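Local coordinates for protein 3-methyladenine dna-glycosylase (Archaeoglobus fulgidus, PDB 2JHN) that belongs to the helix-hairpin-helix (HhH-GPD) superfamily of base excision DNA repair proteins and also carries a TATA-box-binding-protein-like domain, at residues Ser117-Ile131 with Lys184-Glu198. The protein carries 1 engineered substitution. Residues are numbered along the deposited sequence; the frame is centred on the assembly and turned at random.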
loop_
_atom_site.group_PDB
_atom_site.type_symbol
_atom_site.label_atom_id
_atom_site.label_comp_id
_atom_site.label_asym_id
_atom_site.label_seq_id
_atom_site.Cartn_x
_atom_site.Cartn_y
_atom_site.Cartn_z
ATOM N N SER A 117 -2.267 8.058 -3.368
ATOM C CA SER A 117 -1.472 9.196 -3.857
ATOM C C SER A 117 -0.047 9.039 -3.341
ATOM O O SER A 117 0.182 8.378 -2.318
ATOM C CB SER A 117 -2.032 10.564 -3.387
ATOM O OG SER A 117 -1.848 10.794 -1.979
ATOM N N VAL A 118 0.900 9.691 -4.027
ATOM C CA VAL A 118 2.299 9.698 -3.585
ATOM C C VAL A 118 2.431 10.312 -2.189
ATOM O O VAL A 118 3.163 9.797 -1.324
ATOM C CB VAL A 118 3.180 10.490 -4.596
ATOM C CG1 VAL A 118 4.622 10.703 -4.049
ATOM C CG2 VAL A 118 3.197 9.761 -5.933
ATOM N N PHE A 119 1.766 11.452 -1.985
ATOM C CA PHE A 119 1.750 12.081 -0.676
ATOM C C PHE A 119 1.319 11.126 0.444
ATOM O O PHE A 119 2.003 11.016 1.456
ATOM C CB PHE A 119 0.854 13.339 -0.622
ATOM C CG PHE A 119 0.882 14.002 0.712
ATOM C CD1 PHE A 119 2.088 14.494 1.221
ATOM C CD2 PHE A 119 -0.270 14.125 1.472
ATOM C CE1 PHE A 119 2.148 15.111 2.453
ATOM C CE2 PHE A 119 -0.229 14.767 2.757
ATOM C CZ PHE A 119 0.969 15.254 3.235
ATOM N N GLU A 120 0.211 10.414 0.241
ATOM C CA GLU A 120 -0.251 9.453 1.242
ATOM C C GLU A 120 0.806 8.366 1.499
ATOM O O GLU A 120 1.069 8.010 2.653
ATOM C CB GLU A 120 -1.599 8.862 0.830
ATOM C CG GLU A 120 -2.096 7.724 1.742
ATOM C CD GLU A 120 -3.327 7.005 1.199
ATOM O OE1 GLU A 120 -3.827 7.357 0.108
ATOM O OE2 GLU A 120 -3.785 6.054 1.905
ATOM N N GLY A 121 1.387 7.830 0.426
ATOM C CA GLY A 121 2.427 6.786 0.541
ATOM C C GLY A 121 3.644 7.249 1.329
ATOM O O GLY A 121 4.125 6.528 2.207
ATOM N N ILE A 122 4.141 8.458 1.037
ATOM C CA ILE A 122 5.279 8.987 1.805
ATOM C C ILE A 122 4.934 9.211 3.288
ATOM O O ILE A 122 5.680 8.774 4.171
ATOM C CB ILE A 122 5.905 10.289 1.180
ATOM C CG1 ILE A 122 6.407 10.015 -0.246
ATOM C CG2 ILE A 122 7.067 10.804 2.087
ATOM C CD1 ILE A 122 6.735 11.298 -1.043
ATOM N N ALA A 123 3.802 9.874 3.543
ATOM C CA ALA A 123 3.369 10.172 4.901
ATOM C C ALA A 123 3.260 8.873 5.709
ATOM O O ALA A 123 3.810 8.760 6.825
ATOM C CB ALA A 123 2.026 10.940 4.886
ATOM N N LYS A 124 2.599 7.866 5.148
ATOM C CA LYS A 124 2.439 6.612 5.884
ATOM C C LYS A 124 3.781 5.885 6.114
ATOM O O LYS A 124 4.004 5.298 7.190
ATOM C CB LYS A 124 1.366 5.701 5.228
ATOM C CG LYS A 124 -0.055 6.275 5.309
ATOM C CD LYS A 124 -1.107 5.347 4.708
ATOM C CE LYS A 124 -2.110 4.911 5.774
ATOM N NZ LYS A 124 -3.074 3.796 5.381
ATOM N N ALA A 125 4.696 5.965 5.138
ATOM C CA ALA A 125 6.013 5.339 5.303
ATOM C C ALA A 125 6.793 5.982 6.473
ATOM O O ALA A 125 7.462 5.293 7.241
ATOM C CB ALA A 125 6.828 5.384 3.978
ATOM N N ILE A 126 6.667 7.300 6.593
ATOM C CA ILE A 126 7.271 8.049 7.661
ATOM C C ILE A 126 6.650 7.678 9.015
ATOM O O ILE A 126 7.375 7.415 9.990
ATOM C CB ILE A 126 7.133 9.567 7.407
ATOM C CG1 ILE A 126 8.020 10.012 6.237
ATOM C CG2 ILE A 126 7.509 10.367 8.706
ATOM C CD1 ILE A 126 7.680 11.426 5.741
ATOM N N ILE A 127 5.314 7.655 9.059
ATOM C CA ILE A 127 4.581 7.221 10.270
ATOM C C ILE A 127 5.076 5.871 10.800
ATOM O O ILE A 127 5.293 5.703 12.013
ATOM C CB ILE A 127 3.050 7.232 10.043
ATOM C CG1 ILE A 127 2.557 8.686 9.836
ATOM C CG2 ILE A 127 2.287 6.501 11.196
ATOM C CD1 ILE A 127 1.099 8.787 9.365
ATOM N N GLN A 128 5.291 4.929 9.893
ATOM C CA GLN A 128 5.765 3.598 10.241
ATOM C C GLN A 128 7.194 3.486 10.819
ATOM O O GLN A 128 7.546 2.451 11.371
ATOM C CB GLN A 128 5.631 2.704 9.021
ATOM C CG GLN A 128 5.414 1.241 9.338
ATOM C CD GLN A 128 5.646 0.401 8.127
ATOM O OE1 GLN A 128 5.198 0.742 7.022
ATOM N NE2 GLN A 128 6.371 -0.703 8.308
ATOM N N GLN A 129 8.008 4.530 10.690
ATOM C CA GLN A 129 9.404 4.491 11.163
ATOM C C GLN A 129 9.493 4.077 12.650
ATOM O O GLN A 129 8.859 4.687 13.513
ATOM C CB GLN A 129 10.132 5.829 10.889
ATOM C CG GLN A 129 10.269 6.148 9.377
ATOM C CD GLN A 129 10.976 7.466 9.035
ATOM O OE1 GLN A 129 11.037 8.406 9.839
ATOM N NE2 GLN A 129 11.514 7.535 7.826
ATOM N N GLN A 130 10.239 3.001 12.908
ATOM C CA GLN A 130 10.549 2.499 14.278
ATOM C C GLN A 130 9.353 1.932 15.062
ATOM O O GLN A 130 9.460 1.704 16.269
ATOM C CB GLN A 130 11.281 3.563 15.131
ATOM C CG GLN A 130 12.701 3.898 14.686
ATOM C CD GLN A 130 12.730 5.013 13.659
ATOM O OE1 GLN A 130 12.131 6.079 13.865
ATOM N NE2 GLN A 130 13.415 4.776 12.544
ATOM N N ILE A 131 8.216 1.719 14.399
ATOM C CA ILE A 131 7.025 1.169 15.083
ATOM C C ILE A 131 6.412 0.035 14.279
ATOM O O ILE A 131 6.814 -0.199 13.134
ATOM C CB ILE A 131 5.951 2.257 15.427
ATOM C CG1 ILE A 131 5.453 2.978 14.157
ATOM C CG2 ILE A 131 6.494 3.248 16.461
ATOM C CD1 ILE A 131 4.215 3.888 14.379
ATOM N N LYS A 184 8.696 13.276 13.181
ATOM C CA LYS A 184 7.778 12.698 12.159
ATOM C C LYS A 184 6.812 13.789 11.670
ATOM O O LYS A 184 6.711 14.065 10.463
ATOM C CB LYS A 184 6.998 11.480 12.691
ATOM C CG LYS A 184 7.734 10.114 12.604
ATOM C CD LYS A 184 6.944 8.993 13.241
ATOM C CE LYS A 184 7.766 7.700 13.296
ATOM N NZ LYS A 184 6.963 6.593 13.857
ATOM N N ALA A 185 6.131 14.440 12.612
ATOM C CA ALA A 185 5.262 15.578 12.296
ATOM C C ALA A 185 5.983 16.630 11.484
ATOM O O ALA A 185 5.471 17.115 10.485
ATOM C CB ALA A 185 4.659 16.189 13.588
ATOM N N GLU A 186 7.200 16.964 11.899
ATOM C CA GLU A 186 8.028 17.908 11.186
ATOM C C GLU A 186 8.345 17.491 9.741
ATOM O O GLU A 186 8.269 18.294 8.827
ATOM C CB GLU A 186 9.327 18.114 11.967
ATOM C CG GLU A 186 9.155 19.026 13.155
ATOM C CD GLU A 186 10.475 19.433 13.782
ATOM O OE1 GLU A 186 11.475 18.692 13.610
ATOM O OE2 GLU A 186 10.501 20.490 14.453
ATOM N N LEU A 187 8.684 16.218 9.554
ATOM C CA LEU A 187 9.034 15.710 8.232
ATOM C C LEU A 187 7.801 15.656 7.295
ATOM O O LEU A 187 7.889 16.025 6.123
ATOM C CB LEU A 187 9.711 14.349 8.373
ATOM C CG LEU A 187 10.320 13.691 7.129
ATOM C CD1 LEU A 187 11.271 14.646 6.396
ATOM C CD2 LEU A 187 11.002 12.378 7.515
ATOM N N ILE A 188 6.665 15.204 7.821
ATOM C CA ILE A 188 5.421 15.150 7.040
ATOM C C ILE A 188 5.010 16.556 6.581
ATOM O O ILE A 188 4.677 16.773 5.420
ATOM C CB ILE A 188 4.304 14.384 7.797
ATOM C CG1 ILE A 188 4.705 12.895 7.903
ATOM C CG2 ILE A 188 2.932 14.584 7.092
ATOM C CD1 ILE A 188 3.834 12.057 8.796
ATOM N N VAL A 189 5.083 17.533 7.485
ATOM C CA VAL A 189 4.788 18.911 7.095
ATOM C C VAL A 189 5.759 19.368 5.985
ATOM O O VAL A 189 5.349 19.954 4.985
ATOM C CB VAL A 189 4.768 19.855 8.329
ATOM C CG1 VAL A 189 4.725 21.330 7.891
ATOM C CG2 VAL A 189 3.574 19.523 9.229
ATOM N N GLU A 190 7.035 19.031 6.134
ATOM C CA GLU A 190 8.057 19.322 5.121
ATOM C C GLU A 190 7.684 18.780 3.720
ATOM O O GLU A 190 7.707 19.500 2.714
ATOM C CB GLU A 190 9.407 18.760 5.589
ATOM C CG GLU A 190 10.618 19.342 4.879
ATOM C CD GLU A 190 11.967 18.743 5.343
ATOM O OE1 GLU A 190 12.088 18.252 6.496
ATOM O OE2 GLU A 190 12.928 18.806 4.540
ATOM N N ILE A 191 7.292 17.511 3.683
ATOM C CA ILE A 191 6.862 16.869 2.454
ATOM C C ILE A 191 5.604 17.543 1.884
ATOM O O ILE A 191 5.480 17.728 0.665
ATOM C CB ILE A 191 6.653 15.339 2.684
ATOM C CG1 ILE A 191 7.987 14.640 3.084
ATOM C CG2 ILE A 191 5.951 14.700 1.489
ATOM C CD1 ILE A 191 8.995 14.527 1.965
ATOM N N ALA A 192 4.686 17.949 2.766
ATOM C CA ALA A 192 3.437 18.617 2.334
ATOM C C ALA A 192 3.650 19.923 1.529
ATOM O O ALA A 192 2.826 20.305 0.680
ATOM C CB ALA A 192 2.509 18.866 3.557
ATOM N N LYS A 193 4.753 20.601 1.805
ATOM C CA LYS A 193 5.146 21.811 1.047
ATOM C C LYS A 193 5.576 21.572 -0.413
ATOM O O LYS A 193 5.668 22.514 -1.204
ATOM C CB LYS A 193 6.269 22.539 1.802
ATOM C CG LYS A 193 5.815 23.140 3.115
ATOM C CD LYS A 193 6.978 23.750 3.888
ATOM C CE LYS A 193 6.525 24.244 5.244
ATOM N NZ LYS A 193 7.666 24.847 5.990
ATOM N N GLU A 194 5.856 20.318 -0.774
ATOM C CA GLU A 194 6.364 19.998 -2.111
ATOM C C GLU A 194 5.275 20.086 -3.167
ATOM O O GLU A 194 4.174 19.572 -2.986
ATOM C CB GLU A 194 7.015 18.606 -2.127
ATOM C CG GLU A 194 8.237 18.482 -1.226
ATOM C CD GLU A 194 9.450 19.198 -1.812
ATOM O OE1 GLU A 194 9.982 18.762 -2.849
ATOM O OE2 GLU A 194 9.850 20.229 -1.260
ATOM N N GLU A 195 5.582 20.753 -4.274
ATOM C CA GLU A 195 4.656 20.849 -5.395
ATOM C C GLU A 195 4.860 19.680 -6.344
ATOM O O GLU A 195 5.944 19.087 -6.372
ATOM C CB GLU A 195 4.886 22.160 -6.159
ATOM C CG GLU A 195 4.370 23.372 -5.423
ATOM C CD GLU A 195 2.930 23.665 -5.756
ATOM O OE1 GLU A 195 2.279 22.838 -6.442
ATOM O OE2 GLU A 195 2.443 24.733 -5.338
ATOM N N ASN A 196 3.817 19.367 -7.117
ATOM C CA ASN A 196 3.863 18.359 -8.185
ATOM C C ASN A 196 4.279 16.963 -7.703
ATOM O O ASN A 196 4.877 16.176 -8.433
ATOM C CB ASN A 196 4.752 18.837 -9.350
ATOM C CG ASN A 196 4.306 20.205 -9.893
ATOM O OD1 ASN A 196 3.144 20.389 -10.249
ATOM N ND2 ASN A 196 5.234 21.155 -9.961
ATOM N N LEU A 197 3.988 16.679 -6.441
ATOM C CA LEU A 197 4.455 15.436 -5.840
ATOM C C LEU A 197 3.907 14.163 -6.524
ATOM O O LEU A 197 4.619 13.156 -6.648
ATOM C CB LEU A 197 4.180 15.497 -4.318
ATOM C CG LEU A 197 4.834 14.566 -3.324
ATOM C CD1 LEU A 197 6.370 14.578 -3.410
ATOM C CD2 LEU A 197 4.346 14.986 -1.947
ATOM N N GLU A 198 2.677 14.209 -7.050
ATOM C CA GLU A 198 2.153 13.016 -7.723
ATOM C C GLU A 198 3.028 12.611 -8.927
ATOM O O GLU A 198 3.056 11.452 -9.323
ATOM C CB GLU A 198 0.689 13.211 -8.143
ATOM C CG GLU A 198 -0.029 11.905 -8.566
ATOM C CD GLU A 198 -0.211 10.875 -7.426
ATOM O OE1 GLU A 198 -0.104 11.240 -6.223
ATOM O OE2 GLU A 198 -0.483 9.689 -7.776
HETATM O O HOH W 1 0.559 12.948 -4.213
#
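Ile-126 and Ile-188 interlock as knobs-into-holes between two antiparallel helices, 118-127 and 184-192, of the HhH-GPD fold. Ile-126 sits among Lys-184, Leu-187, Ile-188 and Ile-191, with CD1 3.7 Å from Leu-187 CG. Ile-188 enters the hole made by Phe-119, Ala-123, Ile-126 and Ile-127. Ile-188 CD1 lies 3.8 Å from Ile-127 CG1.

Lys-184 closes one end of the contact. Its CB lies near Ile-126 CG2, and Lys-184 CG is 3.9 Å from Ile-126 CG2. CD passes the carbonyl oxygens of Ile-126 and Ile-127. CE packs against Gln-129 CB and lies close to Gln-129 O. CG stands anti to the lysine's own carbonyl carbon (chi1 -85°), and the extended chain beyond it carries NZ to the backbone around the type II turn Gln-128 to Ile-131. There Lys-184 NZ donates to Ile-127 O (2.6 Å) from 37° above the carbonyl plane. Lys-184 NZ also donates to Gln-129 O (2.7 Å), in plane and on a lone pair. One ammonium thus joins the carbonyls of Ile-127 and Gln-129. The amide of Gln-129 is held separately by Thr-222 and Gly-217.

Farther along, Ile-191 CG2 and Leu-197 CD2 both reach Phe-119 CD1 at the ring edge. Ile-191 CG2 lies in the ring plane, while Ala-192 CA approaches Phe-119 CE1 obliquely at 3.7 Å. Helix 164-177 also touches this ring through Ile-167. Ile-122 and Leu-197 meet tip to tip through their CD1 methyls.

At the start of helix 118-127, Ser-117 is the N-cap: its OG accepts from Glu-120 N. Glu-198 OE1 adds a bond from Val-118 N (2.9 Å, 169°), met on its syn side and somewhat out of the carboxylate plane. A water accepts from Phe-119 N and donates to the same Glu-198 OE1 at 2.7 Å.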